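PDB 4FID: G protein alpha subunit from Entamoeba histolytica, which probably acts as a guanine-nucleotide switch in transmembrane signalling, binding and hydrolysing GTP as the alpha subunit of a heterotrimeric G protein. Local coordinates for residues 27-32 against 314-319; 37-42 against 133-138; 55-60 against 101-106. All blocks are in the same frame, centred on the assembly; numbering follows the deposited sequence.

How the contacts relate
The three contacts are nested along the chain: contact 3 (55-60 with 101-106) lies inside the loop closed by contact 2 (37-42 with 133-138), itself inside the loop closed by contact 1 (27-32 with 314-319). GDP sits between the Ras-like and all-helical domains. Contact 1 joins two Ras-like helices near it, the I315 side chain about 7 Å from GDP. Contact 2 lies where the chain enters the all-helical domain, against the loop leading into that domain's last helix, 138-143. Its centre is about 20 Å from that of contact 1, which it touches through E138, and about 28 Å from that of contact 3, reached along helix 42-62. Contact 3, within the all-helical domain, is remote from the nucleotide site.

Contact 1: 27-32 against 314-319; sequences ILFGGG and NIKRVF
L28 and F29, where the helix following the P-loop of the Ras-like domain runs out, pack against K316, I315 and F319 of the long C-terminal helix 312-332. The contact is made by apolar groups and the aliphatic part of K316. L28 points one methyl, CD1, at the start of the K316 backbone: CD1 lies 3.6 Å from K316 N and 3.8 Å from K316 CB, and the same methyl reaches I315 CG2 at 4.1 Å. A leucine suits this place because its side chain is long enough to lay one apolar methyl against both residues. F29 is the first residue to leave helical geometry. Its CG stands beside the backbone N (chi1 -56°), and the far end of the ring is directed at the other helix. There CZ meets K316 CG at 4.1 Å and CE2 meets F319 CD2 at 4.0 Å, the two rings meeting at a slant. The long flat ring of phenylalanine can thus meet both residues at once. K316 offers its methylenes while its extended chain carries the amine onward. Around this patch, I315 rests on I21, Q24 and L25 of helix 18-28 and on T307 of strand 301-307, F319 also leans on L25, and V158 from a loop touches F29.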
loop_
_atom_site.group_PDB
_atom_site.type_symbol
_atom_site.label_atom_id
_atom_site.label_comp_id
_atom_site.label_asym_id
_atom_site.label_seq_id
_atom_site.Cartn_x
_atom_site.Cartn_y
_atom_site.Cartn_z
ATOM N N ILE A 27 -12.043 -6.868 6.016
ATOM C CA ILE A 27 -13.323 -6.469 5.426
ATOM C C ILE A 27 -13.963 -7.651 4.690
ATOM O O ILE A 27 -15.151 -7.917 4.840
ATOM C CB ILE A 27 -13.242 -5.281 4.409
ATOM C CG1 ILE A 27 -12.685 -3.989 5.021
ATOM C CG2 ILE A 27 -14.616 -4.996 3.882
ATOM C CD1 ILE A 27 -13.329 -3.645 6.295
ATOM N N LEU A 28 -13.163 -8.357 3.894
ATOM C CA LEU A 28 -13.683 -9.402 3.011
ATOM C C LEU A 28 -14.034 -10.691 3.727
ATOM O O LEU A 28 -14.964 -11.381 3.334
ATOM C CB LEU A 28 -12.678 -9.726 1.902
ATOM C CG LEU A 28 -12.377 -8.611 0.903
ATOM C CD1 LEU A 28 -11.153 -8.943 0.036
ATOM C CD2 LEU A 28 -13.600 -8.358 0.058
ATOM N N PHE A 29 -13.277 -11.039 4.760
ATOM C CA PHE A 29 -13.464 -12.335 5.385
ATOM C C PHE A 29 -13.650 -12.244 6.895
ATOM O O PHE A 29 -14.266 -13.121 7.491
ATOM C CB PHE A 29 -12.299 -13.268 5.051
ATOM C CG PHE A 29 -12.054 -13.456 3.565
ATOM C CD1 PHE A 29 -12.927 -14.204 2.789
ATOM C CD2 PHE A 29 -10.925 -12.922 2.960
ATOM C CE1 PHE A 29 -12.690 -14.394 1.433
ATOM C CE2 PHE A 29 -10.684 -13.111 1.620
ATOM C CZ PHE A 29 -11.572 -13.846 0.849
ATOM N N GLY A 30 -13.101 -11.197 7.514
ATOM C CA GLY A 30 -13.338 -10.939 8.924
ATOM C C GLY A 30 -14.710 -10.297 9.061
ATOM O O GLY A 30 -15.579 -10.495 8.214
ATOM N N GLY A 31 -14.919 -9.514 10.108
ATOM C CA GLY A 31 -16.185 -8.817 10.241
ATOM C C GLY A 31 -16.137 -7.338 9.879
ATOM O O GLY A 31 -16.990 -6.546 10.284
ATOM N N GLY A 32 -15.135 -6.950 9.110
ATOM C CA GLY A 32 -14.965 -5.541 8.838
ATOM C C GLY A 32 -14.698 -4.775 10.115
ATOM O O GLY A 32 -14.289 -5.340 11.130
ATOM N N ASN A 314 -10.268 -7.179 -6.470
ATOM C CA ASN A 314 -8.950 -7.720 -6.792
ATOM C C ASN A 314 -8.342 -8.545 -5.647
ATOM O O ASN A 314 -7.887 -9.660 -5.856
ATOM C CB ASN A 314 -7.994 -6.586 -7.187
ATOM C CG ASN A 314 -6.638 -7.094 -7.684
ATOM O OD1 ASN A 314 -5.622 -6.968 -7.003
ATOM N ND2 ASN A 314 -6.624 -7.663 -8.874
ATOM N N ILE A 315 -8.323 -8.009 -4.435
ATOM C CA ILE A 315 -7.747 -8.768 -3.324
ATOM C C ILE A 315 -8.516 -10.058 -2.998
ATOM O O ILE A 315 -7.907 -11.062 -2.622
ATOM C CB ILE A 315 -7.592 -7.923 -2.043
ATOM C CG1 ILE A 315 -6.601 -6.783 -2.268
ATOM C CG2 ILE A 315 -7.157 -8.799 -0.884
ATOM C CD1 ILE A 315 -5.311 -7.224 -2.948
ATOM N N LYS A 316 -9.845 -10.038 -3.144
ATOM C CA LYS A 316 -10.650 -11.257 -2.970
ATOM C C LYS A 316 -10.267 -12.335 -3.988
ATOM O O LYS A 316 -9.955 -13.460 -3.626
ATOM C CB LYS A 316 -12.150 -10.957 -3.067
ATOM C CG LYS A 316 -13.073 -12.062 -2.523
ATOM C CD LYS A 316 -14.473 -12.010 -3.160
ATOM C CE LYS A 316 -15.503 -12.828 -2.349
ATOM N NZ LYS A 316 -16.887 -12.954 -2.979
ATOM N N ARG A 317 -10.272 -11.983 -5.264
ATOM C CA ARG A 317 -9.922 -12.939 -6.303
ATOM C C ARG A 317 -8.509 -13.481 -6.079
ATOM O O ARG A 317 -8.279 -14.687 -6.166
ATOM C CB ARG A 317 -10.095 -12.306 -7.687
ATOM C CG ARG A 317 -9.562 -13.105 -8.849
ATOM C CD ARG A 317 -9.594 -12.281 -10.130
ATOM N NE ARG A 317 -8.941 -10.975 -9.980
ATOM C CZ ARG A 317 -8.817 -10.063 -10.952
ATOM N NH1 ARG A 317 -9.296 -10.297 -12.174
ATOM N NH2 ARG A 317 -8.213 -8.907 -10.709
ATOM N N VAL A 318 -7.577 -12.594 -5.744
ATOM C CA VAL A 318 -6.183 -12.986 -5.571
ATOM C C VAL A 318 -5.895 -13.830 -4.323
ATOM O O VAL A 318 -5.127 -14.791 -4.374
ATOM C CB VAL A 318 -5.250 -11.776 -5.586
ATOM C CG1 VAL A 318 -3.853 -12.201 -5.205
ATOM C CG2 VAL A 318 -5.260 -11.151 -6.955
ATOM N N PHE A 319 -6.505 -13.491 -3.200
ATOM C CA PHE A 319 -6.254 -14.293 -2.018
ATOM C C PHE A 319 -6.819 -15.711 -2.169
ATOM O O PHE A 319 -6.328 -16.665 -1.555
ATOM C CB PHE A 319 -6.777 -13.620 -0.757
ATOM C CG PHE A 319 -6.350 -14.317 0.477
ATOM C CD1 PHE A 319 -5.048 -14.202 0.929
ATOM C CD2 PHE A 319 -7.223 -15.142 1.156
ATOM C CE1 PHE A 319 -4.629 -14.875 2.061
ATOM C CE2 PHE A 319 -6.808 -15.815 2.290
ATOM C CZ PHE A 319 -5.506 -15.681 2.741
#

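Contact 2: 37-42 against 133-138; sequences ERATHK and DYVPTE
R38 and A39, on helix 35-39, run close beside an irregular segment, with R38 CA 5.8 Å from P136 CA and A39 CA 5.5 Å from V135 CA. A type I turn from A39 to K42 then leads into the next helix. R38 makes the polar link. Its NH1 gives a nearly straight hydrogen bond to P136 O (3.2 Å, 175° at the hydrogen), with the acceptor in the guanidinium plane and the donor in the carbonyl plane. The chain bends at chi3 (-91°), which brings the guanidinium alongside residues 135-138. NE binds F33 O, while E138 OE1 takes F33 N, so the two side chains hold both polar backbone atoms of F33 without their charged groups meeting; the guanidinium and carboxylate planes are 85° apart. An arginine suits this place because its several N-H groups can serve two carbonyls at once. P136 supplies the apolar wedge: its CG lies 3.6 Å from R38 O and 3.9 Å from K42 N, and the compact ring fits against the turn. Beside it, A39 CB meets V135 CG2 at 4.2 Å. K42 lies extended along Y134, its CD 3.6 Å from Y134 O, so that the long aliphatic chain of a lysine finds a use here. T137 is the N-cap of helix 138-143. The contact ties the linker into the all-helical domain to the loop that starts this helix, the last before the chain returns to the Ras-like domain. L141 of helix 138-143 packs on R38, H41 and P136, and I45 of helix 42-62 on Y134 and P136.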
loop_
_atom_site.group_PDB
_atom_site.type_symbol
_atom_site.label_atom_id
_atom_site.label_comp_id
_atom_site.label_asym_id
_atom_site.label_seq_id
_atom_site.Cartn_x
_atom_site.Cartn_y
_atom_site.Cartn_z
ATOM N N GLU A 37 -14.608 1.577 16.012
ATOM C CA GLU A 37 -13.232 1.426 15.544
ATOM C C GLU A 37 -12.959 2.413 14.406
ATOM O O GLU A 37 -11.961 3.138 14.409
ATOM C CB GLU A 37 -12.971 -0.009 15.095
ATOM C CG GLU A 37 -11.521 -0.301 14.748
ATOM C CD GLU A 37 -11.185 -1.778 14.875
ATOM O OE1 GLU A 37 -12.097 -2.576 15.209
ATOM O OE2 GLU A 37 -10.007 -2.141 14.647
ATOM N N ARG A 38 -13.869 2.456 13.444
ATOM C CA ARG A 38 -13.782 3.422 12.363
ATOM C C ARG A 38 -13.666 4.878 12.832
ATOM O O ARG A 38 -12.871 5.648 12.296
ATOM C CB ARG A 38 -14.989 3.265 11.431
ATOM C CG ARG A 38 -14.863 2.134 10.438
ATOM C CD ARG A 38 -15.962 2.216 9.430
ATOM N NE ARG A 38 -17.081 1.433 9.898
ATOM C CZ ARG A 38 -18.278 1.921 10.175
ATOM N NH1 ARG A 38 -18.532 3.209 9.991
ATOM N NH2 ARG A 38 -19.221 1.107 10.626
ATOM N N ALA A 39 -14.460 5.268 13.824
ATOM C CA ALA A 39 -14.491 6.669 14.237
ATOM C C ALA A 39 -13.157 7.146 14.796
ATOM O O ALA A 39 -12.884 8.338 14.797
ATOM C CB ALA A 39 -15.646 6.946 15.235
ATOM N N THR A 40 -12.319 6.227 15.257
ATOM C CA THR A 40 -10.969 6.605 15.700
ATOM C C THR A 40 -10.087 7.207 14.580
ATOM O O THR A 40 -9.102 7.888 14.861
ATOM C CB THR A 40 -10.209 5.405 16.305
ATOM O OG1 THR A 40 -9.668 4.596 15.249
ATOM C CG2 THR A 40 -11.129 4.570 17.177
ATOM N N HIS A 41 -10.433 6.962 13.320
ATOM C CA HIS A 41 -9.618 7.483 12.223
ATOM C C HIS A 41 -10.006 8.880 11.713
ATOM O O HIS A 41 -9.390 9.399 10.794
ATOM C CB HIS A 41 -9.542 6.461 11.092
ATOM C CG HIS A 41 -9.082 5.117 11.557
ATOM N ND1 HIS A 41 -7.754 4.743 11.557
ATOM C CD2 HIS A 41 -9.766 4.073 12.086
ATOM C CE1 HIS A 41 -7.645 3.519 12.041
ATOM N NE2 HIS A 41 -8.852 3.088 12.368
ATOM N N LYS A 42 -11.007 9.488 12.335
ATOM C CA LYS A 42 -11.552 10.754 11.862
ATOM C C LYS A 42 -10.503 11.859 11.811
ATOM O O LYS A 42 -10.473 12.643 10.860
ATOM C CB LYS A 42 -12.768 11.191 12.713
ATOM C CG LYS A 42 -13.438 12.488 12.262
ATOM C CD LYS A 42 -14.617 12.895 13.171
ATOM C CE LYS A 42 -15.193 14.282 12.778
ATOM N NZ LYS A 42 -16.467 14.657 13.482
ATOM N N ASP A 133 -20.958 15.628 11.317
ATOM C CA ASP A 133 -21.232 14.341 11.950
ATOM C C ASP A 133 -20.507 13.180 11.275
ATOM O O ASP A 133 -20.764 12.015 11.590
ATOM C CB ASP A 133 -22.732 14.059 11.948
ATOM C CG ASP A 133 -23.292 13.899 10.543
ATOM O OD1 ASP A 133 -23.126 14.835 9.729
ATOM O OD2 ASP A 133 -23.901 12.843 10.255
ATOM N N TYR A 134 -19.610 13.512 10.351
ATOM C CA TYR A 134 -18.900 12.533 9.528
ATOM C C TYR A 134 -18.235 11.425 10.334
ATOM O O TYR A 134 -17.441 11.687 11.228
ATOM C CB TYR A 134 -17.860 13.244 8.631
ATOM C CG TYR A 134 -16.740 12.358 8.125
ATOM C CD1 TYR A 134 -16.999 11.339 7.215
ATOM C CD2 TYR A 134 -15.418 12.538 8.558
ATOM C CE1 TYR A 134 -15.990 10.513 6.756
ATOM C CE2 TYR A 134 -14.380 11.712 8.093
ATOM C CZ TYR A 134 -14.687 10.701 7.191
ATOM O OH TYR A 134 -13.726 9.870 6.698
ATOM N N VAL A 135 -18.575 10.182 10.012
ATOM C CA VAL A 135 -17.870 9.022 10.543
ATOM C C VAL A 135 -17.274 8.263 9.349
ATOM O O VAL A 135 -17.975 7.989 8.368
ATOM C CB VAL A 135 -18.784 8.125 11.462
ATOM C CG1 VAL A 135 -20.139 7.883 10.836
ATOM C CG2 VAL A 135 -18.127 6.806 11.799
ATOM N N PRO A 136 -15.960 7.971 9.404
ATOM C CA PRO A 136 -15.271 7.285 8.304
ATOM C C PRO A 136 -15.922 5.960 7.952
ATOM O O PRO A 136 -16.399 5.250 8.831
ATOM C CB PRO A 136 -13.862 7.054 8.866
ATOM C CG PRO A 136 -13.657 8.170 9.810
ATOM C CD PRO A 136 -15.018 8.374 10.460
ATOM N N THR A 137 -15.938 5.641 6.665
ATOM C CA THR A 137 -16.423 4.357 6.189
ATOM C C THR A 137 -15.246 3.382 6.027
ATOM O O THR A 137 -14.083 3.782 6.069
ATOM C CB THR A 137 -17.071 4.528 4.819
ATOM O OG1 THR A 137 -16.047 4.790 3.838
ATOM C CG2 THR A 137 -18.051 5.658 4.832
ATOM N N GLU A 138 -15.541 2.101 5.834
ATOM C CA GLU A 138 -14.484 1.116 5.605
ATOM C C GLU A 138 -13.664 1.475 4.386
ATOM O O GLU A 138 -12.460 1.188 4.334
ATOM C CB GLU A 138 -15.050 -0.287 5.471
ATOM C CG GLU A 138 -15.657 -0.813 6.778
ATOM C CD GLU A 138 -16.159 -2.239 6.666
ATOM O OE1 GLU A 138 -16.052 -2.990 7.653
ATOM O OE2 GLU A 138 -16.658 -2.617 5.585
#

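Contact 3: 55-60 against 101-106; sequences TLIEQS and EGIQAT
T106, I103 and L56 carry this crossing of two helices in the all-helical domain. The axes of segments 55-60 and 101-106 approach to 9.0 Å at almost a right angle (92°), and the backbones are nearest where S60 CA and T106 CA lie 5.4 Å apart. T106 works with both its branches. Its methyl CG2, anti to the backbone N, is inserted among residues of the other helix: it lies 3.6 Å from Q59 CB, 3.7 Å from L56 O and 3.8 Å from L56 CD2, with the L56 and T106 side chains sliding past each other in opposite directions. The hydroxyl OG1 faces the S60 CA and CB atoms, but its polar need is met within its own helix by a 2.8 Å hydrogen bond to G102 O. That carbonyl also takes T106 N, and the two donors reach it from opposite faces of its plane. A threonine therefore suits the interface, giving a methyl to the neighbour and keeping its hydroxyl bonded at home. S60 also keeps its hydroxyl at home, OG bonding to I57 O, and turns CB and CA to T106 OG1. I103 reaches over from the side. Both chi1 (-70°) and chi2 (-71°) turn its chain so that CD1 rests on the backbone between L56 and I57, 3.9 Å from I57 N. Isoleucine's unequal branches fit this: the shorter one, CG2, meets L56 CD1 at 4.1 Å. L56 thus divides its branches, CD1 to I103 and CD2 to T106, a task for which forked leucine is well shaped. Helix 90-99 adjoins both helices, L97 packing on I57 and W98 on Q104, while loop residues M67, H65 and F113 touch S60, T106 and Q59 respectively.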
loop_
_atom_site.group_PDB
_atom_site.type_symbol
_atom_site.label_atom_id
_atom_site.label_comp_id
_atom_site.label_asym_id
_atom_site.label_seq_id
_atom_site.Cartn_x
_atom_site.Cartn_y
_atom_site.Cartn_z
ATOM N N THR A 55 0.641 20.653 0.725
ATOM C CA THR A 55 1.734 20.084 -0.072
ATOM C C THR A 55 1.673 20.527 -1.534
ATOM O O THR A 55 2.672 20.972 -2.089
ATOM C CB THR A 55 1.710 18.526 -0.034
ATOM O OG1 THR A 55 1.900 18.072 1.308
ATOM C CG2 THR A 55 2.789 17.912 -0.947
ATOM N N LEU A 56 0.509 20.376 -2.162
ATOM C CA LEU A 56 0.345 20.760 -3.566
ATOM C C LEU A 56 0.503 22.270 -3.762
ATOM O O LEU A 56 1.161 22.709 -4.709
ATOM C CB LEU A 56 -1.000 20.269 -4.150
ATOM C CG LEU A 56 -1.128 18.806 -4.582
ATOM C CD1 LEU A 56 -2.591 18.346 -4.793
ATOM C CD2 LEU A 56 -0.325 18.573 -5.841
ATOM N N ILE A 57 -0.096 23.065 -2.880
ATOM C CA ILE A 57 0.092 24.522 -2.949
ATOM C C ILE A 57 1.575 24.909 -2.886
ATOM O O ILE A 57 2.061 25.664 -3.736
ATOM C CB ILE A 57 -0.660 25.271 -1.830
ATOM C CG1 ILE A 57 -2.161 24.997 -1.908
ATOM C CG2 ILE A 57 -0.403 26.755 -1.926
ATOM C CD1 ILE A 57 -2.982 25.628 -0.772
ATOM N N GLU A 58 2.284 24.391 -1.879
ATOM C CA GLU A 58 3.727 24.591 -1.755
ATOM C C GLU A 58 4.498 24.116 -2.999
ATOM O O GLU A 58 5.305 24.853 -3.565
ATOM C CB GLU A 58 4.261 23.907 -0.495
ATOM C CG GLU A 58 5.776 23.761 -0.451
ATOM C CD GLU A 58 6.250 22.918 0.727
ATOM O OE1 GLU A 58 7.431 22.503 0.733
ATOM O OE2 GLU A 58 5.440 22.670 1.646
ATOM N N GLN A 59 4.241 22.895 -3.432
ATOM C CA GLN A 59 4.836 22.391 -4.670
ATOM C C GLN A 59 4.486 23.226 -5.918
ATOM O O GLN A 59 5.301 23.353 -6.824
ATOM C CB GLN A 59 4.500 20.902 -4.891
ATOM C CG GLN A 59 5.147 19.949 -3.879
ATOM C CD GLN A 59 6.670 20.100 -3.808
ATOM O OE1 GLN A 59 7.361 20.160 -4.836
ATOM N NE2 GLN A 59 7.199 20.157 -2.588
ATOM N N SER A 60 3.298 23.811 -5.986
ATOM C CA SER A 60 2.995 24.601 -7.183
ATOM C C SER A 60 3.895 25.832 -7.276
ATOM O O SER A 60 4.104 26.363 -8.361
ATOM C CB SER A 60 1.526 25.017 -7.246
ATOM O OG SER A 60 1.268 26.076 -6.351
ATOM N N GLU A 101 -6.152 25.077 -12.441
ATOM C CA GLU A 101 -5.197 24.620 -13.448
ATOM C C GLU A 101 -3.796 24.370 -12.897
ATOM O O GLU A 101 -3.158 23.387 -13.248
ATOM C CB GLU A 101 -5.141 25.626 -14.594
ATOM C CG GLU A 101 -6.523 26.124 -15.013
ATOM C CD GLU A 101 -6.513 26.927 -16.318
ATOM O OE1 GLU A 101 -5.472 27.551 -16.658
ATOM O OE2 GLU A 101 -7.567 26.932 -16.998
ATOM N N GLY A 102 -3.329 25.245 -12.016
ATOM C CA GLY A 102 -1.960 25.165 -11.523
ATOM C C GLY A 102 -1.726 24.013 -10.567
ATOM O O GLY A 102 -0.651 23.408 -10.546
ATOM N N ILE A 103 -2.745 23.727 -9.759
ATOM C CA ILE A 103 -2.719 22.625 -8.823
ATOM C C ILE A 103 -2.739 21.295 -9.596
ATOM O O ILE A 103 -1.964 20.364 -9.320
ATOM C CB ILE A 103 -3.908 22.743 -7.854
ATOM C CG1 ILE A 103 -3.692 23.926 -6.925
ATOM C CG2 ILE A 103 -4.056 21.491 -6.988
ATOM C CD1 ILE A 103 -2.561 23.693 -5.895
ATOM N N GLN A 104 -3.612 21.220 -10.589
ATOM C CA GLN A 104 -3.688 20.039 -11.428
ATOM C C GLN A 104 -2.342 19.756 -12.124
ATOM O O GLN A 104 -1.861 18.621 -12.131
ATOM C CB GLN A 104 -4.825 20.197 -12.434
ATOM C CG GLN A 104 -5.483 18.887 -12.826
ATOM C CD GLN A 104 -5.954 18.080 -11.630
ATOM O OE1 GLN A 104 -6.359 18.632 -10.607
ATOM N NE2 GLN A 104 -5.905 16.759 -11.759
ATOM N N ALA A 105 -1.730 20.792 -12.690
ATOM C CA ALA A 105 -0.397 20.676 -13.284
ATOM C C ALA A 105 0.658 20.168 -12.280
ATOM O O ALA A 105 1.567 19.397 -12.632
ATOM C CB ALA A 105 0.034 22.023 -13.874
ATOM N N THR A 106 0.536 20.621 -11.035
ATOM C CA THR A 106 1.465 20.252 -9.984
ATOM C C THR A 106 1.226 18.805 -9.564
ATOM O O THR A 106 2.173 18.067 -9.256
ATOM C CB THR A 106 1.289 21.173 -8.767
ATOM O OG1 THR A 106 1.600 22.524 -9.139
ATOM C CG2 THR A 106 2.180 20.732 -7.610
#